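Local coordinates for dihydropteroate synthase (Anaplasma phagocytophilum, PDB 6UCZ), which catalyses the condensation of 6-hydroxymethyl-7,8-dihydropterin pyrophosphate with p-aminobenzoate to give dihydropteroate, a step of folate synthesis, at residues 197-209 with 220-234. Sequence-based numbering, arbitrary orientation.
Sequences VVRERIILDPGLG and IAKNIGKLKKLGFPV. With PMM (pterin-6-yl-methyl-monophosphate), chain C.
Leu204 and Phe232 meet in the middle of this contact, and Leu204 is the chain to follow. Its CB lies 4.1 Å from Pro233 O, the same oxygen that takes the backbone bond from Leu204 N (2.9 Å, N-H...O 170°). CG, turned away from the carbonyl carbon (chi1 -55°), rests against CB of Phe232. At the tip, CD1 comes 3.9 Å from both Phe232 CB and Leu230 CD1, and 4.2 Å from Leu227 CD1, so one methyl touches Leu227, Leu230 and the CB of Phe232.

Phe232 is covered on one ring face by Arg199. The extended arginine chain brings CG to the rim of the ring, 3.6 Å from CE2, and then lays the guanidinium over the face, planes 23° apart: an off-centre cation-pi stack with CZ 4.0 Å from the ring centroid. This guanidinium is poorly ordered, so the stack is probably mobile. Ile202 O lies at the edge of the ring, near its plane, buried with no hydrogen-bond partner in the model.

Further along, Pro206 packs its CB on Ile220 CG2 (3.7 Å), and Leu208 CD2 reaches the same methyl. Between them and Leu204, Asp205 turns the other way: OD2 accepts hydrogen bonds from N3 (2.7 Å) and N2 of the pterin, while OD1 accepts one from Gly207 N in an Asx turn.

A single backbone bridge of Leu204 with Val234 and a backbone hydrogen bond of Leu204 with Cys235 join strands 202-205 and 235-236, on the far side from parallel neighbour 153-157, closing the TIM barrel of this family; Val189 of helix 174-194 touches both Leu204 and Phe232.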
ATOM      1  N   VAL A 197       3.220  -3.815 -19.388  1.00 56.51           N
ATOM      2  CA  VAL A 197       2.231  -3.267 -18.461  1.00 53.29           C
ATOM      3  C   VAL A 197       1.770  -1.911 -18.970  1.00 56.95           C
ATOM      4  O   VAL A 197       2.586  -1.019 -19.230  1.00 60.53           O
ATOM      5  CB  VAL A 197       2.789  -3.153 -17.033  1.00 41.92           C
ATOM      6  CG1 VAL A 197       1.764  -2.445 -16.134  1.00 36.49           C
ATOM      7  CG2 VAL A 197       3.115  -4.522 -16.470  1.00 43.86           C
ATOM      8  N   VAL A 198       0.454  -1.748 -19.098  1.00 57.00           N
ATOM      9  CA  VAL A 198      -0.099  -0.494 -19.582  1.00 53.89           C
ATOM     10  C   VAL A 198       0.167   0.612 -18.568  1.00 52.49           C
ATOM     11  O   VAL A 198       0.046   0.410 -17.351  1.00 50.88           O
ATOM     12  CB  VAL A 198      -1.601  -0.683 -19.840  1.00 55.28           C
ATOM     13  CG1 VAL A 198      -2.324   0.636 -19.816  1.00 58.19           C
ATOM     14  CG2 VAL A 198      -1.815  -1.403 -21.161  1.00 53.02           C
ATOM     15  N   ARG A 199       0.470   1.813 -19.074  1.00 56.46           N
ATOM     16  CA  ARG A 199       0.939   2.903 -18.224  1.00 50.04           C
ATOM     17  C   ARG A 199      -0.130   3.332 -17.223  1.00 48.86           C
ATOM     18  O   ARG A 199       0.184   3.671 -16.075  1.00 43.68           O
ATOM     19  CB  ARG A 199       1.353   4.086 -19.103  1.00 56.65           C
ATOM     20  CG  ARG A 199       2.035   5.237 -18.377  1.00 64.41           C
ATOM     21  CD  ARG A 199       2.108   6.485 -19.262  1.00 74.04           C
ATOM     22  NE  ARG A 199       2.927   7.553 -18.684  1.00 77.34           N
ATOM     23  CZ  ARG A 199       2.508   8.437 -17.779  1.00 78.47           C
ATOM     24  NH1 ARG A 199       1.262   8.393 -17.317  1.00 77.65           N
ATOM     25  NH2 ARG A 199       3.344   9.364 -17.326  1.00 74.91           N
ATOM     26  N   GLU A 200      -1.400   3.311 -17.636  1.00 55.26           N
ATOM     27  CA  GLU A 200      -2.496   3.713 -16.758  1.00 46.01           C
ATOM     28  C   GLU A 200      -2.677   2.790 -15.558  1.00 44.53           C
ATOM     29  O   GLU A 200      -3.271   3.207 -14.561  1.00 47.14           O
ATOM     30  CB  GLU A 200      -3.808   3.790 -17.545  1.00 56.25           C
ATOM     31  CG  GLU A 200      -3.825   4.867 -18.627  1.00 69.43           C
ATOM     32  CD  GLU A 200      -3.153   4.421 -19.908  1.00 82.65           C
ATOM     33  OE1 GLU A 200      -3.507   3.338 -20.408  1.00 88.60           O
ATOM     34  OE2 GLU A 200      -2.261   5.135 -20.407  1.00 88.89           O
ATOM     35  N   ARG A 201      -2.185   1.556 -15.614  1.00 47.74           N
ATOM     36  CA  ARG A 201      -2.411   0.623 -14.517  1.00 44.89           C
ATOM     37  C   ARG A 201      -1.344   0.672 -13.426  1.00 40.68           C
ATOM     38  O   ARG A 201      -1.416  -0.129 -12.488  1.00 40.36           O
ATOM     39  CB  ARG A 201      -2.558  -0.802 -15.053  1.00 53.14           C
ATOM     40  CG  ARG A 201      -3.863  -1.000 -15.806  1.00 51.06           C
ATOM     41  CD  ARG A 201      -3.896  -2.289 -16.552  1.00 54.87           C
ATOM     42  NE  ARG A 201      -5.146  -2.446 -17.291  1.00 57.81           N
ATOM     43  CZ  ARG A 201      -5.285  -3.207 -18.374  1.00 61.16           C
ATOM     44  NH1 ARG A 201      -4.245  -3.879 -18.845  1.00 62.47           N
ATOM     45  NH2 ARG A 201      -6.464  -3.294 -18.986  1.00 63.49           N
ATOM     46  N   ILE A 202      -0.371   1.582 -13.509  1.00 38.43           N
ATOM     47  CA  ILE A 202       0.743   1.632 -12.562  1.00 33.97           C
ATOM     48  C   ILE A 202       0.468   2.702 -11.512  1.00 35.79           C
ATOM     49  O   ILE A 202       0.160   3.850 -11.853  1.00 34.55           O
ATOM     50  CB  ILE A 202       2.070   1.914 -13.283  1.00 34.52           C
ATOM     51  CG1 ILE A 202       2.383   0.794 -14.277  1.00 34.75           C
ATOM     52  CG2 ILE A 202       3.191   2.063 -12.252  1.00 33.13           C
ATOM     53  CD1 ILE A 202       3.527   1.114 -15.226  1.00 35.14           C
ATOM     54  N   ILE A 203       0.649   2.346 -10.235  1.00 33.18           N
ATOM     55  CA  ILE A 203       0.427   3.236  -9.099  1.00 28.26           C
ATOM     56  C   ILE A 203       1.714   3.327  -8.286  1.00 29.24           C
ATOM     57  O   ILE A 203       2.371   2.309  -8.039  1.00 30.16           O
ATOM     58  CB  ILE A 203      -0.739   2.720  -8.226  1.00 30.51           C
ATOM     59  CG1 ILE A 203      -2.014   2.563  -9.069  1.00 30.70           C
ATOM     60  CG2 ILE A 203      -0.984   3.631  -7.050  1.00 28.80           C
ATOM     61  CD1 ILE A 203      -3.010   1.548  -8.495  1.00 30.48           C
ATOM     62  N   LEU A 204       2.069   4.540  -7.848  1.00 31.15           N
ATOM     63  CA  LEU A 204       3.343   4.788  -7.170  1.00 29.45           C
ATOM     64  C   LEU A 204       3.134   5.063  -5.686  1.00 27.95           C
ATOM     65  O   LEU A 204       2.248   5.833  -5.310  1.00 27.20           O
ATOM     66  CB  LEU A 204       4.076   5.979  -7.795  1.00 29.67           C
ATOM     67  CG  LEU A 204       4.325   5.905  -9.304  1.00 31.72           C
ATOM     68  CD1 LEU A 204       5.099   7.118  -9.804  1.00 32.84           C
ATOM     69  CD2 LEU A 204       5.045   4.604  -9.667  1.00 27.36           C
ATOM     70  N   ASP A 205       3.979   4.463  -4.849  1.00 30.01           N
ATOM     71  CA  ASP A 205       3.887   4.600  -3.392  1.00 26.28           C
ATOM     72  C   ASP A 205       5.283   4.873  -2.847  1.00 30.97           C
ATOM     73  O   ASP A 205       6.215   4.084  -3.118  1.00 24.61           O
ATOM     74  CB  ASP A 205       3.272   3.329  -2.789  1.00 25.51           C
ATOM     75  CG  ASP A 205       3.056   3.406  -1.285  1.00 27.73           C
ATOM     76  OD1 ASP A 205       3.839   4.068  -0.552  1.00 24.84           O
ATOM     77  OD2 ASP A 205       2.092   2.754  -0.820  1.00 27.92           O
ATOM     78  N   PRO A 206       5.491   5.963  -2.091  1.00 27.32           N
ATOM     79  CA  PRO A 206       6.843   6.278  -1.587  1.00 18.43           C
ATOM     80  C   PRO A 206       7.318   5.402  -0.439  1.00 19.51           C
ATOM     81  O   PRO A 206       8.469   5.566  -0.007  1.00 26.21           O
ATOM     82  CB  PRO A 206       6.707   7.733  -1.126  1.00 20.31           C
ATOM     83  CG  PRO A 206       5.262   7.830  -0.702  1.00 20.97           C
ATOM     84  CD  PRO A 206       4.510   6.999  -1.707  1.00 23.24           C
ATOM     85  N   GLY A 207       6.476   4.527   0.105  1.00 18.70           N
ATOM     86  CA  GLY A 207       6.913   3.665   1.190  1.00 22.84           C
ATOM     87  C   GLY A 207       7.318   4.409   2.452  1.00 30.65           C
ATOM     88  O   GLY A 207       8.460   4.301   2.916  1.00 23.51           O
ATOM     89  N   LEU A 208       6.380   5.157   3.027  1.00 20.09           N
ATOM     90  CA  LEU A 208       6.645   5.863   4.275  1.00 23.01           C
ATOM     91  C   LEU A 208       7.115   4.889   5.341  1.00 21.82           C
ATOM     92  O   LEU A 208       6.600   3.774   5.458  1.00 22.34           O
ATOM     93  CB  LEU A 208       5.381   6.610   4.758  1.00 22.37           C
ATOM     94  CG  LEU A 208       4.749   7.643   3.816  1.00 25.90           C
ATOM     95  CD1 LEU A 208       3.663   8.510   4.539  1.00 17.75           C
ATOM     96  CD2 LEU A 208       5.844   8.545   3.272  1.00 22.69           C
ATOM     97  N   GLY A 209       8.135   5.290   6.097  1.00 19.85           N
ATOM     98  CA  GLY A 209       8.680   4.430   7.124  1.00 26.62           C
ATOM     99  C   GLY A 209       9.692   3.387   6.659  1.00 29.27           C
ATOM    100  O   GLY A 209      10.405   2.835   7.499  1.00 27.73           O
ATOM    101  N   ILE A 220       8.099  13.738   3.061  1.00 24.61           N
ATOM    102  CA  ILE A 220       7.538  13.152   1.845  1.00 22.41           C
ATOM    103  C   ILE A 220       6.032  13.392   1.783  1.00 27.36           C
ATOM    104  O   ILE A 220       5.490  13.812   0.752  1.00 27.83           O
ATOM    105  CB  ILE A 220       7.851  11.645   1.789  1.00 25.96           C
ATOM    106  CG1 ILE A 220       9.368  11.389   1.720  1.00 30.48           C
ATOM    107  CG2 ILE A 220       7.097  10.994   0.622  1.00 25.26           C
ATOM    108  CD1 ILE A 220      10.039  12.062   0.559  1.00 32.75           C
ATOM    109  N   ALA A 221       5.330  13.089   2.875  1.00 30.87           N
ATOM    110  CA  ALA A 221       3.890  13.338   2.927  1.00 26.49           C
ATOM    111  C   ALA A 221       3.580  14.798   2.605  1.00 27.38           C
ATOM    112  O   ALA A 221       2.716  15.092   1.769  1.00 33.36           O
ATOM    113  CB  ALA A 221       3.343  12.958   4.308  1.00 21.65           C
ATOM    114  N   LYS A 222       4.313  15.732   3.229  1.00 26.79           N
ATOM    115  CA  LYS A 222       4.050  17.149   2.986  1.00 31.27           C
ATOM    116  C   LYS A 222       4.240  17.501   1.521  1.00 36.80           C
ATOM    117  O   LYS A 222       3.528  18.360   0.985  1.00 31.16           O
ATOM    118  CB  LYS A 222       4.959  18.020   3.861  1.00 31.65           C
ATOM    119  CG  LYS A 222       5.193  19.423   3.322  1.00 38.43           C
ATOM    120  CD  LYS A 222       6.052  20.277   4.247  1.00 49.79           C
ATOM    121  CE  LYS A 222       7.463  19.721   4.397  1.00 60.23           C
ATOM    122  NZ  LYS A 222       8.357  20.651   5.163  1.00 60.76           N
ATOM    123  N   ASN A 223       5.185  16.842   0.850  1.00 27.58           N
ATOM    124  CA  ASN A 223       5.522  17.166  -0.529  1.00 29.32           C
ATOM    125  C   ASN A 223       5.009  16.112  -1.507  1.00 31.45           C
ATOM    126  O   ASN A 223       5.574  15.938  -2.589  1.00 32.49           O
ATOM    127  CB  ASN A 223       7.033  17.354  -0.675  1.00 35.53           C
ATOM    128  CG  ASN A 223       7.524  18.649  -0.047  1.00 39.17           C
ATOM    129  OD1 ASN A 223       8.170  18.657   1.005  1.00 42.67           O
ATOM    130  ND2 ASN A 223       7.212  19.752  -0.695  1.00 37.10           N
ATOM    131  N   ILE A 224       3.919  15.423  -1.153  1.00 31.33           N
ATOM    132  CA  ILE A 224       3.420  14.331  -1.981  1.00 30.56           C
ATOM    133  C   ILE A 224       2.997  14.827  -3.360  1.00 32.57           C
ATOM    134  O   ILE A 224       2.969  14.048  -4.319  1.00 32.27           O
ATOM    135  CB  ILE A 224       2.261  13.603  -1.253  1.00 26.92           C
ATOM    136  CG1 ILE A 224       2.016  12.225  -1.876  1.00 31.64           C
ATOM    137  CG2 ILE A 224       0.975  14.446  -1.273  1.00 31.52           C
ATOM    138  CD1 ILE A 224       3.154  11.243  -1.636  1.00 31.69           C
ATOM    139  N   GLY A 225       2.665  16.114  -3.484  1.00 36.32           N
ATOM    140  CA  GLY A 225       2.331  16.678  -4.784  1.00 32.82           C
ATOM    141  C   GLY A 225       3.446  16.563  -5.807  1.00 44.93           C
ATOM    142  O   GLY A 225       3.180  16.480  -7.010  1.00 40.55           O
ATOM    143  N   LYS A 226       4.708  16.605  -5.359  1.00 41.42           N
ATOM    144  CA  LYS A 226       5.820  16.432  -6.291  1.00 39.10           C
ATOM    145  C   LYS A 226       5.843  15.026  -6.885  1.00 31.73           C
ATOM    146  O   LYS A 226       6.174  14.850  -8.064  1.00 41.67           O
ATOM    147  CB  LYS A 226       7.149  16.757  -5.613  1.00 41.58           C
ATOM    148  CG  LYS A 226       8.317  16.757  -6.593  1.00 56.62           C
ATOM    149  CD  LYS A 226       9.620  17.205  -5.951  1.00 62.87           C
ATOM    150  CE  LYS A 226      10.795  17.020  -6.905  1.00 64.73           C
ATOM    151  NZ  LYS A 226      12.034  17.663  -6.383  1.00 64.65           N
ATOM    152  N   LEU A 227       5.500  14.012  -6.097  1.00 31.21           N
ATOM    153  CA  LEU A 227       5.355  12.677  -6.670  1.00 34.71           C
ATOM    154  C   LEU A 227       4.138  12.611  -7.592  1.00 37.94           C
ATOM    155  O   LEU A 227       4.178  11.959  -8.643  1.00 44.42           O
ATOM    156  CB  LEU A 227       5.241  11.641  -5.555  1.00 30.69           C
ATOM    157  CG  LEU A 227       5.206  10.171  -5.979  1.00 28.77           C
ATOM    158  CD1 LEU A 227       6.426   9.788  -6.812  1.00 30.58           C
ATOM    159  CD2 LEU A 227       5.084   9.295  -4.745  1.00 26.57           C
ATOM    160  N   LYS A 228       3.045  13.279  -7.209  1.00 36.56           N
ATOM    161  CA  LYS A 228       1.841  13.302  -8.032  1.00 38.82           C
ATOM    162  C   LYS A 228       2.093  13.954  -9.386  1.00 43.65           C
ATOM    163  O   LYS A 228       1.446  13.593 -10.376  1.00 48.42           O
ATOM    164  CB  LYS A 228       0.731  14.059  -7.303  1.00 38.70           C
ATOM    165  CG  LYS A 228       0.085  13.302  -6.157  1.00 39.36           C
ATOM    166  CD  LYS A 228      -1.015  12.411  -6.671  1.00 41.29           C
ATOM    167  CE  LYS A 228      -2.035  13.213  -7.461  1.00 41.57           C
ATOM    168  NZ  LYS A 228      -2.993  12.301  -8.113  1.00 33.66           N
ATOM    169  N   LYS A 229       3.022  14.918  -9.453  1.00 41.87           N
ATOM    170  CA  LYS A 229       3.303  15.629 -10.696  1.00 37.82           C
ATOM    171  C   LYS A 229       3.884  14.721 -11.766  1.00 44.21           C
ATOM    172  O   LYS A 229       4.003  15.146 -12.919  1.00 49.21           O
ATOM    173  CB  LYS A 229       4.255  16.800 -10.446  1.00 38.50           C
ATOM    174  N   LEU A 230       4.254  13.490 -11.414  1.00 41.71           N
ATOM    175  CA  LEU A 230       4.727  12.537 -12.407  1.00 45.65           C
ATOM    176  C   LEU A 230       3.605  12.074 -13.328  1.00 48.77           C
ATOM    177  O   LEU A 230       3.886  11.543 -14.410  1.00 45.27           O
ATOM    178  CB  LEU A 230       5.364  11.343 -11.704  1.00 41.66           C
ATOM    179  CG  LEU A 230       6.753  11.584 -11.119  1.00 42.79           C
ATOM    180  CD1 LEU A 230       7.269  10.326 -10.453  1.00 36.08           C
ATOM    181  CD2 LEU A 230       7.700  12.030 -12.211  1.00 50.15           C
ATOM    182  N   GLY A 231       2.347  12.269 -12.927  1.00 46.77           N
ATOM    183  CA  GLY A 231       1.209  11.906 -13.745  1.00 47.07           C
ATOM    184  C   GLY A 231       0.608  10.547 -13.461  1.00 46.05           C
ATOM    185  O   GLY A 231      -0.388  10.189 -14.098  1.00 49.56           O
ATOM    186  N   PHE A 232       1.188   9.776 -12.554  1.00 38.36           N
ATOM    187  CA  PHE A 232       0.690   8.484 -12.122  1.00 32.82           C
ATOM    188  C   PHE A 232      -0.137   8.623 -10.852  1.00 31.26           C
ATOM    189  O   PHE A 232       0.152   9.474 -10.007  1.00 33.74           O
ATOM    190  CB  PHE A 232       1.853   7.522 -11.854  1.00 33.05           C
ATOM    191  CG  PHE A 232       2.650   7.191 -13.077  1.00 40.74           C
ATOM    192  CD1 PHE A 232       3.681   8.016 -13.487  1.00 41.42           C
ATOM    193  CD2 PHE A 232       2.365   6.056 -13.822  1.00 38.10           C
ATOM    194  CE1 PHE A 232       4.414   7.715 -14.620  1.00 43.66           C
ATOM    195  CE2 PHE A 232       3.086   5.753 -14.955  1.00 41.56           C
ATOM    196  CZ  PHE A 232       4.114   6.581 -15.356  1.00 46.51           C
ATOM    197  N   PRO A 233      -1.150   7.776 -10.676  1.00 31.87           N
ATOM    198  CA  PRO A 233      -1.830   7.712  -9.378  1.00 32.31           C
ATOM    199  C   PRO A 233      -0.853   7.326  -8.280  1.00 35.24           C
ATOM    200  O   PRO A 233       0.116   6.588  -8.503  1.00 28.52           O
ATOM    201  CB  PRO A 233      -2.899   6.634  -9.580  1.00 30.36           C
ATOM    202  CG  PRO A 233      -3.039   6.497 -11.077  1.00 36.74           C
ATOM    203  CD  PRO A 233      -1.694   6.806 -11.642  1.00 29.98           C
ATOM    204  N   VAL A 234      -1.121   7.841  -7.082  1.00 28.19           N
ATOM    205  CA  VAL A 234      -0.253   7.674  -5.926  1.00 27.15           C
ATOM    206  C   VAL A 234      -1.014   6.963  -4.817  1.00 28.36           C
ATOM    207  O   VAL A 234      -2.196   7.235  -4.586  1.00 30.15           O
ATOM    208  CB  VAL A 234       0.280   9.044  -5.455  1.00 33.04           C
ATOM    209  CG1 VAL A 234       0.930   8.936  -4.088  1.00 26.04           C
ATOM    210  CG2 VAL A 234       1.266   9.590  -6.486  1.00 27.21           C
TER
HETATM  211  N5  PMM C 301       3.165  -0.554   4.408  1.00 23.60           N
HETATM  212  C6  PMM C 301       3.156  -1.798   4.898  1.00 27.14           C
HETATM  213  C7  PMM C 301       2.804  -2.874   4.105  1.00 21.05           C
HETATM  214  N8  PMM C 301       2.466  -2.778   2.814  1.00 23.12           N
HETATM  215  N1  PMM C 301       2.108  -1.432   1.007  1.00 21.58           N
HETATM  216  C2  PMM C 301       2.109  -0.224   0.456  1.00 23.88           C
HETATM  217  N2  PMM C 301       1.790  -0.082  -0.835  1.00 21.81           N
HETATM  218  N3  PMM C 301       2.441   0.912   1.145  1.00 19.77           N
HETATM  219  C4  PMM C 301       2.822   0.952   2.466  1.00 21.14           C
HETATM  220  O4  PMM C 301       3.132   2.012   3.010  1.00 28.24           O
HETATM  221  C4A PMM C 301       2.836  -0.374   3.119  1.00 22.95           C
HETATM  222  C8A PMM C 301       2.477  -1.529   2.333  1.00 22.85           C
HETATM  223  C9  PMM C 301       3.605  -1.946   6.330  1.00 33.17           C
HETATM  224  O10 PMM C 301       2.595  -1.400   7.203  1.00 46.55           O
HETATM  225  PA  PMM C 301       1.657  -2.333   8.135  1.00 48.26           P
HETATM  226  O1P PMM C 301       0.911  -1.337   9.038  1.00 53.73           O
HETATM  227  O2P PMM C 301       2.574  -3.149   9.036  1.00 53.51           O
HETATM  228  O3P PMM C 301       0.756  -3.169   7.288  1.00 45.81           O